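Cephalosporin acylase (Bacillus halodurans, PDB 2NLZ) probably acts as an acylase that hydrolyses amide bonds of cephalosporin-type or gamma-glutamyl substrates, as a member of the gamma-glutamyltranspeptidase family of Ntn hydrolases. Local coordinates at residues Lys313-Pro318 against Arg416-Ile421; Ala345-Pro350 against Asn475-Gln480. The protein carries 1 engineered substitution. One frame throughout, in Å; residues are numbered along the deposited sequence.

Contact 1: Lys313-Pro318 against Arg416-Ile421; sequences KYVTEP and RTYHTI
Glu317 OE2 is the oxygen on which Arg416 closes, accepting a bond from Arg416 NE at 2.8 Å and a weak but nearly straight one from the backbone N of Arg416 at 3.3 Å. NE approaches on the syn side of the carboxylate, 22° out of its plane, while the oxygen lies close to the guanidinium plane, at its edge. Glu317 OE1 adds weak bonds to Arg416 NE and, at 3.5 Å, to Arg416 NH2, completing the salt bridge. The two flat groups are turned 35° against each other, so the pairing is skewed and rests mainly on OE2. With CG between its backbone N and carbonyl carbon (chi1 52°) and a second bend at chi2, Arg416 brings NE and its own N-H to the same oxygen. Glutamate and arginine suit this buried place, since each charge would probably be costly without the other; Arg90 makes a long, weak ion pair with Glu317, and Glu250 one with Arg416.

Further along, the chemistry turns apolar. Val315 CG1 packs on Tyr418 CD2 at 3.9 Å, the side chains crossing at about a right angle, and the Val315 carbonyl lies near the ring plane at this same edge. Valine suits the place by offering a compact, branched apolar surface to the buried ring. Phe308 and Met312 of helix 294-314 also touch the tyrosine. Asn409 ties the two segments together: its OD1 bonds both Thr316 OG1 and Tyr418 N.

The touching parts run antiparallel, fastening the loop that leaves helix 294-314 to the loop before strand 424-428, within the Ntn-hydrolase fold of the gamma-glutamyltranspeptidase family.

Contact 2: Ala345-Pro350 against Asn475-Gln480; sequences ALTPEP and NGKQVQ
Lys477 lays its side chain alongside the backbone of Ala345 and Leu346 and brings NZ to Ala345 O, 3.4 Å away, in a weak hydrogen bond. Its CG stands anti to its own carbonyl carbon (chi1 -59°), and the chain runs fully extended beyond it; this reach carries the ammonium from the loop before strand 478-481 to the facing loop. The methylenes take part on the way: CG passes Leu346 O at 4.1 Å, and CE lies 3.4 Å from Thr347 OG1. That hydroxyl meets a carbon, not the amine, and the two side chains cross at a slant. Thr347 places it there by setting OG1 beside its backbone N, anti to the carbonyl carbon (chi1 -50°).

Farther along the segment, Pro348 CD lies 3.5 Å from Gly476 O. The same oxygen accepts a hydrogen bond from Trp473 NE1, and the tryptophan also touches Pro348. Proline suits a place where the chain presents carbon and needs no amide donor. Gly476 has backbone angles that residues with a CB rarely adopt, although a CB would meet no obstacle here, so its conformation, rather than crowding, probably accounts for the glycine.

An alanine in place of Lys477 would take away the methylenes and the ammonium, and Ala345 O would probably lose this donor while Thr347 lost its neighbouring carbon.

With one weak bond and otherwise aliphatic carbon laid against backbone and hydroxyl oxygens, the contact implies a largely van der Waals attachment near the surface, to which the lysine amine adds one weak bond.

How the contacts relate
Contact 1 is wholly buried, whereas contact 2 lies nearer the surface and farther from the centre of the chain; their centres are about 21 Å apart. Their chemistry follows their places: a paired charge and an aromatic-aliphatic junction inside, one weak lysine-to-carbonyl bond and backbone packing outside. Both meet at helix 294-314. Contact 1 takes the end of this helix, and contact 2 rests on its side through Leu346 on Leu306 and Pro348 on Val309. They touch where Lys313 CB lies 4.2 Å from Pro350 CB. The segments alternate along the chain, so distant parts of the sequence are interleaved around one helix.

Contact 1: Lys313-Pro318 against Arg416-Ile421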
ATOM      1  N   LYS D 313      32.355 -10.848  20.886  1.00 43.86           N
ATOM      2  CA  LYS D 313      33.425 -10.796  21.871  1.00 46.04           C
ATOM      3  C   LYS D 313      33.935 -12.203  22.191  1.00 41.44           C
ATOM      4  O   LYS D 313      35.145 -12.440  22.223  1.00 43.19           O
ATOM      5  CB  LYS D 313      32.933 -10.085  23.146  1.00 55.41           C
ATOM      6  CG  LYS D 313      33.925 -10.039  24.314  1.00 60.62           C
ATOM      7  CD  LYS D 313      34.943  -8.900  24.189  1.00 80.54           C
ATOM      8  CE  LYS D 313      35.988  -8.932  25.318  1.00 75.57           C
ATOM      9  NZ  LYS D 313      35.389  -8.769  26.689  1.00 69.33           N
ATOM     10  N   TYR D 314      33.011 -13.138  22.400  1.00 32.39           N
ATOM     11  CA  TYR D 314      33.365 -14.415  23.007  1.00 36.39           C
ATOM     12  C   TYR D 314      33.420 -15.636  22.080  1.00 37.17           C
ATOM     13  O   TYR D 314      34.190 -16.561  22.343  1.00 36.91           O
ATOM     14  CB  TYR D 314      32.448 -14.707  24.206  1.00 38.64           C
ATOM     15  CG  TYR D 314      32.468 -13.632  25.271  1.00 38.80           C
ATOM     16  CD1 TYR D 314      33.616 -13.390  26.035  1.00 44.14           C
ATOM     17  CD2 TYR D 314      31.340 -12.860  25.524  1.00 40.05           C
ATOM     18  CE1 TYR D 314      33.636 -12.396  27.020  1.00 44.79           C
ATOM     19  CE2 TYR D 314      31.347 -11.866  26.503  1.00 49.31           C
ATOM     20  CZ  TYR D 314      32.495 -11.638  27.242  1.00 46.09           C
ATOM     21  OH  TYR D 314      32.485 -10.652  28.200  1.00 51.76           O
ATOM     22  N   VAL D 315      32.613 -15.644  21.016  1.00 39.45           N
ATOM     23  CA  VAL D 315      32.477 -16.842  20.170  1.00 34.14           C
ATOM     24  C   VAL D 315      33.635 -17.035  19.194  1.00 35.99           C
ATOM     25  O   VAL D 315      33.934 -16.167  18.371  1.00 39.03           O
ATOM     26  CB  VAL D 315      31.112 -16.913  19.437  1.00 32.36           C
ATOM     27  CG1 VAL D 315      31.096 -18.035  18.409  1.00 28.44           C
ATOM     28  CG2 VAL D 315      29.980 -17.113  20.441  1.00 26.94           C
ATOM     29  N   THR D 316      34.283 -18.188  19.336  1.00 37.18           N
ATOM     30  CA  THR D 316      35.378 -18.636  18.487  1.00 31.68           C
ATOM     31  C   THR D 316      35.564 -20.148  18.699  1.00 31.76           C
ATOM     32  O   THR D 316      34.731 -20.787  19.352  1.00 32.23           O
ATOM     33  CB  THR D 316      36.682 -17.895  18.826  1.00 27.50           C
ATOM     34  OG1 THR D 316      37.733 -18.377  17.983  1.00 23.51           O
ATOM     35  CG2 THR D 316      37.063 -18.106  20.287  1.00 27.82           C
ATOM     36  N   GLU D 317      36.636 -20.714  18.146  1.00 32.19           N
ATOM     37  CA  GLU D 317      37.045 -22.094  18.457  1.00 36.27           C
ATOM     38  C   GLU D 317      36.900 -22.387  19.965  1.00 37.28           C
ATOM     39  O   GLU D 317      37.534 -21.711  20.782  1.00 42.52           O
ATOM     40  CB  GLU D 317      38.499 -22.329  18.013  1.00 28.73           C
ATOM     41  CG  GLU D 317      39.107 -23.658  18.449  1.00 40.03           C
ATOM     42  CD  GLU D 317      38.707 -24.802  17.545  1.00 46.17           C
ATOM     43  OE1 GLU D 317      38.064 -25.754  18.041  1.00 42.99           O
ATOM     44  OE2 GLU D 317      39.023 -24.746  16.337  1.00 34.50           O
ATOM     45  N   PRO D 318      36.065 -23.388  20.331  1.00 41.30           N
ATOM     46  CA  PRO D 318      35.675 -23.699  21.719  1.00 48.71           C
ATOM     47  C   PRO D 318      36.816 -23.653  22.738  1.00 54.18           C
ATOM     48  O   PRO D 318      36.624 -23.153  23.845  1.00 48.88           O
ATOM     49  CB  PRO D 318      35.124 -25.118  21.610  1.00 48.38           C
ATOM     50  CG  PRO D 318      34.526 -25.157  20.255  1.00 44.85           C
ATOM     51  CD  PRO D 318      35.418 -24.307  19.376  1.00 39.95           C
ATOM     52  N   ARG D 416      39.992 -22.734  13.866  1.00 36.65           N
ATOM     53  CA  ARG D 416      38.909 -22.269  12.998  1.00 44.96           C
ATOM     54  C   ARG D 416      38.182 -21.074  13.616  1.00 43.28           C
ATOM     55  O   ARG D 416      38.026 -20.995  14.841  1.00 36.29           O
ATOM     56  CB  ARG D 416      37.959 -23.403  12.612  1.00 43.39           C
ATOM     57  CG  ARG D 416      37.453 -24.174  13.782  1.00 36.72           C
ATOM     58  CD  ARG D 416      37.593 -25.663  13.565  1.00 30.68           C
ATOM     59  NE  ARG D 416      37.277 -26.366  14.804  1.00 37.48           N
ATOM     60  CZ  ARG D 416      36.277 -27.230  14.942  1.00 38.97           C
ATOM     61  NH1 ARG D 416      35.496 -27.521  13.905  1.00 50.23           N
ATOM     62  NH2 ARG D 416      36.062 -27.813  16.112  1.00 37.50           N
ATOM     63  N   THR D 417      37.765 -20.140  12.760  1.00 40.51           N
ATOM     64  CA  THR D 417      37.281 -18.834  13.213  1.00 37.60           C
ATOM     65  C   THR D 417      35.785 -18.774  13.506  1.00 39.90           C
ATOM     66  O   THR D 417      35.023 -19.666  13.110  1.00 43.69           O
ATOM     67  CB  THR D 417      37.586 -17.734  12.179  1.00 34.18           C
ATOM     68  OG1 THR D 417      37.043 -16.493  12.638  1.00 22.79           O
ATOM     69  CG2 THR D 417      36.991 -18.088  10.823  1.00 26.44           C
ATOM     70  N   TYR D 418      35.398 -17.713  14.218  1.00 34.53           N
ATOM     71  CA  TYR D 418      34.030 -17.230  14.286  1.00 34.09           C
ATOM     72  C   TYR D 418      33.429 -17.333  12.893  1.00 35.01           C
ATOM     73  O   TYR D 418      33.946 -16.743  11.938  1.00 37.51           O
ATOM     74  CB  TYR D 418      34.044 -15.770  14.757  1.00 39.75           C
ATOM     75  CG  TYR D 418      32.697 -15.093  14.892  1.00 33.17           C
ATOM     76  CD1 TYR D 418      32.098 -14.465  13.809  1.00 32.18           C
ATOM     77  CD2 TYR D 418      32.040 -15.045  16.118  1.00 34.60           C
ATOM     78  CE1 TYR D 418      30.867 -13.838  13.932  1.00 41.57           C
ATOM     79  CE2 TYR D 418      30.811 -14.416  16.256  1.00 41.25           C
ATOM     80  CZ  TYR D 418      30.230 -13.814  15.158  1.00 44.33           C
ATOM     81  OH  TYR D 418      29.015 -13.186  15.287  1.00 40.00           O
ATOM     82  N   HIS D 419      32.342 -18.094  12.787  1.00 31.64           N
ATOM     83  CA  HIS D 419      31.736 -18.422  11.496  1.00 32.79           C
ATOM     84  C   HIS D 419      30.323 -17.863  11.416  1.00 29.83           C
ATOM     85  O   HIS D 419      29.550 -18.017  12.352  1.00 33.70           O
ATOM     86  CB  HIS D 419      31.709 -19.939  11.304  1.00 29.29           C
ATOM     87  CG  HIS D 419      32.093 -20.378   9.928  1.00 25.84           C
ATOM     88  ND1 HIS D 419      31.225 -20.318   8.860  1.00 34.66           N
ATOM     89  CD2 HIS D 419      33.249 -20.885   9.445  1.00 32.04           C
ATOM     90  CE1 HIS D 419      31.830 -20.773   7.778  1.00 41.44           C
ATOM     91  NE2 HIS D 419      33.061 -21.122   8.105  1.00 34.55           N
ATOM     92  N   THR D 420      29.993 -17.225  10.295  1.00 26.91           N
ATOM     93  CA  THR D 420      28.699 -16.539  10.143  1.00 26.78           C
ATOM     94  C   THR D 420      27.551 -17.437   9.691  1.00 25.27           C
ATOM     95  O   THR D 420      26.390 -17.188  10.018  1.00 25.75           O
ATOM     96  CB  THR D 420      28.794 -15.365   9.157  1.00 31.17           C
ATOM     97  OG1 THR D 420      29.310 -15.831   7.898  1.00 20.59           O
ATOM     98  CG2 THR D 420      29.681 -14.266   9.735  1.00 25.98           C
ATOM     99  N   ILE D 421      27.900 -18.447   8.904  1.00 29.47           N
ATOM    100  CA  ILE D 421      27.005 -19.482   8.446  1.00 27.23           C
ATOM    101  C   ILE D 421      26.354 -20.227   9.609  1.00 31.19           C
ATOM    102  O   ILE D 421      27.041 -20.851  10.427  1.00 39.50           O
ATOM    103  CB  ILE D 421      27.818 -20.485   7.664  1.00 29.07           C
ATOM    104  CG1 ILE D 421      28.054 -20.019   6.248  1.00 18.89           C
ATOM    105  CG2 ILE D 421      27.141 -21.830   7.580  1.00 46.98           C
ATOM    106  CD1 ILE D 421      28.815 -21.099   5.521  1.00 44.19           C
TER

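Contact 2: Ala345-Pro350 against Asn475-Gln480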
ATOM      1  N   ALA D 345      16.965   3.828  23.071  1.00 71.42           N
ATOM      2  CA  ALA D 345      17.818   2.906  22.338  1.00 66.23           C
ATOM      3  C   ALA D 345      19.233   2.923  22.883  1.00 67.37           C
ATOM      4  O   ALA D 345      19.920   3.934  22.808  1.00 72.25           O
ATOM      5  CB  ALA D 345      17.819   3.248  20.867  1.00 64.11           C
ATOM      6  N   LEU D 346      19.661   1.788  23.424  1.00 67.03           N
ATOM      7  CA  LEU D 346      20.967   1.670  24.070  1.00 71.68           C
ATOM      8  C   LEU D 346      22.131   1.605  23.080  1.00 72.19           C
ATOM      9  O   LEU D 346      21.952   1.248  21.922  1.00 71.13           O
ATOM     10  CB  LEU D 346      20.989   0.448  25.001  1.00 72.08           C
ATOM     11  CG  LEU D 346      20.611  -0.932  24.434  1.00 73.39           C
ATOM     12  CD1 LEU D 346      21.814  -1.711  23.939  1.00 77.14           C
ATOM     13  CD2 LEU D 346      19.832  -1.756  25.448  1.00 73.25           C
ATOM     14  N   THR D 347      23.323   1.967  23.549  1.00 75.05           N
ATOM     15  CA  THR D 347      24.559   1.718  22.816  1.00 76.58           C
ATOM     16  C   THR D 347      25.069   0.377  23.339  1.00 80.71           C
ATOM     17  O   THR D 347      25.281   0.231  24.542  1.00 84.55           O
ATOM     18  CB  THR D 347      25.597   2.844  23.053  1.00 75.73           C
ATOM     19  OG1 THR D 347      24.975   4.118  22.844  1.00 68.74           O
ATOM     20  CG2 THR D 347      26.789   2.715  22.110  1.00 70.52           C
ATOM     21  N   PRO D 348      25.251  -0.614  22.445  1.00 80.73           N
ATOM     22  CA  PRO D 348      25.465  -1.990  22.896  1.00 81.55           C
ATOM     23  C   PRO D 348      26.906  -2.315  23.305  1.00 84.69           C
ATOM     24  O   PRO D 348      27.842  -2.036  22.557  1.00 86.31           O
ATOM     25  CB  PRO D 348      25.037  -2.817  21.685  1.00 77.74           C
ATOM     26  CG  PRO D 348      25.303  -1.945  20.515  1.00 74.03           C
ATOM     27  CD  PRO D 348      25.276  -0.511  20.974  1.00 81.28           C
ATOM     28  N   GLU D 349      27.066  -2.898  24.493  1.00 88.86           N
ATOM     29  CA  GLU D 349      28.376  -3.280  25.029  1.00 93.89           C
ATOM     30  C   GLU D 349      28.360  -4.742  25.489  1.00 94.93           C
ATOM     31  O   GLU D 349      27.307  -5.254  25.863  1.00 97.47           O
ATOM     32  CB  GLU D 349      28.769  -2.364  26.199  1.00 97.09           C
ATOM     33  CG  GLU D 349      28.980  -0.885  25.847  1.00100.18           C
ATOM     34  CD  GLU D 349      30.225  -0.620  25.005  1.00 99.76           C
ATOM     35  OE1 GLU D 349      31.165  -1.442  25.010  1.00102.11           O
ATOM     36  OE2 GLU D 349      30.266   0.431  24.337  1.00 97.29           O
ATOM     37  N   PRO D 350      29.523  -5.425  25.452  1.00 93.26           N
ATOM     38  CA  PRO D 350      29.611  -6.806  25.918  1.00 91.82           C
ATOM     39  C   PRO D 350      29.377  -6.948  27.419  1.00 90.28           C
ATOM     40  O   PRO D 350      29.512  -5.979  28.158  1.00 92.00           O
ATOM     41  CB  PRO D 350      31.055  -7.195  25.588  1.00 94.18           C
ATOM     42  CG  PRO D 350      31.513  -6.211  24.591  1.00 93.83           C
ATOM     43  CD  PRO D 350      30.817  -4.949  24.942  1.00 96.75           C
ATOM     44  N   ASN D 475      25.730  -1.039  13.317  1.00 43.50           N
ATOM     45  CA  ASN D 475      26.827  -0.381  14.038  1.00 45.89           C
ATOM     46  C   ASN D 475      26.610  -0.225  15.524  1.00 48.68           C
ATOM     47  O   ASN D 475      27.128  -0.998  16.320  1.00 64.47           O
ATOM     48  CB  ASN D 475      27.126   0.997  13.445  1.00 56.41           C
ATOM     49  CG  ASN D 475      27.996   0.926  12.216  1.00 69.15           C
ATOM     50  OD1 ASN D 475      28.649  -0.087  11.962  1.00 80.29           O
ATOM     51  ND2 ASN D 475      28.015   2.009  11.441  1.00 84.72           N
ATOM     52  N   GLY D 476      25.872   0.804  15.903  1.00 41.52           N
ATOM     53  CA  GLY D 476      25.695   1.111  17.308  1.00 37.06           C
ATOM     54  C   GLY D 476      24.217   1.254  17.552  1.00 41.86           C
ATOM     55  O   GLY D 476      23.560   0.332  18.044  1.00 40.55           O
ATOM     56  N   LYS D 477      23.693   2.419  17.187  1.00 41.43           N
ATOM     57  CA  LYS D 477      22.268   2.647  17.228  1.00 39.55           C
ATOM     58  C   LYS D 477      21.682   2.466  15.821  1.00 34.57           C
ATOM     59  O   LYS D 477      20.474   2.592  15.613  1.00 36.00           O
ATOM     60  CB  LYS D 477      21.974   4.035  17.802  1.00 41.54           C
ATOM     61  CG  LYS D 477      22.519   4.265  19.213  1.00 37.08           C
ATOM     62  CD  LYS D 477      21.928   5.528  19.831  1.00 54.18           C
ATOM     63  CE  LYS D 477      22.415   5.747  21.256  1.00 55.73           C
ATOM     64  NZ  LYS D 477      21.601   6.789  21.932  1.00 47.46           N
ATOM     65  N   GLN D 478      22.559   2.137  14.873  1.00 35.13           N
ATOM     66  CA  GLN D 478      22.207   1.974  13.459  1.00 34.84           C
ATOM     67  C   GLN D 478      21.425   0.695  13.157  1.00 32.85           C
ATOM     68  O   GLN D 478      21.914  -0.411  13.383  1.00 35.77           O
ATOM     69  CB  GLN D 478      23.480   1.997  12.612  1.00 40.70           C
ATOM     70  CG  GLN D 478      23.986   3.385  12.263  1.00 58.37           C
ATOM     71  CD  GLN D 478      23.279   3.981  11.055  1.00 78.36           C
ATOM     72  OE1 GLN D 478      23.014   5.183  11.015  1.00 76.24           O
ATOM     73  NE2 GLN D 478      22.968   3.140  10.064  1.00 84.68           N
ATOM     74  N   VAL D 479      20.210   0.851  12.636  1.00 27.52           N
ATOM     75  CA  VAL D 479      19.376  -0.284  12.233  1.00 22.23           C
ATOM     76  C   VAL D 479      18.815  -0.018  10.847  1.00 27.86           C
ATOM     77  O   VAL D 479      18.106   0.971  10.644  1.00 35.38           O
ATOM     78  CB  VAL D 479      18.180  -0.500  13.184  1.00 21.90           C
ATOM     79  CG1 VAL D 479      17.326  -1.629  12.694  1.00 18.09           C
ATOM     80  CG2 VAL D 479      18.641  -0.777  14.584  1.00 15.99           C
ATOM     81  N   GLN D 480      19.134  -0.895   9.900  1.00 26.94           N
ATOM     82  CA  GLN D 480      18.558  -0.849   8.559  1.00 20.90           C
ATOM     83  C   GLN D 480      17.211  -1.558   8.522  1.00 25.39           C
ATOM     84  O   GLN D 480      17.067  -2.631   9.121  1.00 23.79           O
ATOM     85  CB  GLN D 480      19.494  -1.531   7.577  1.00 16.14           C
ATOM     86  CG  GLN D 480      20.906  -0.978   7.615  1.00 29.85           C
ATOM     87  CD  GLN D 480      21.797  -1.542   6.528  1.00 27.47           C
ATOM     88  OE1 GLN D 480      22.628  -0.833   5.969  1.00 48.05           O
ATOM     89  NE2 GLN D 480      21.632  -2.819   6.229  1.00 29.82           N
TER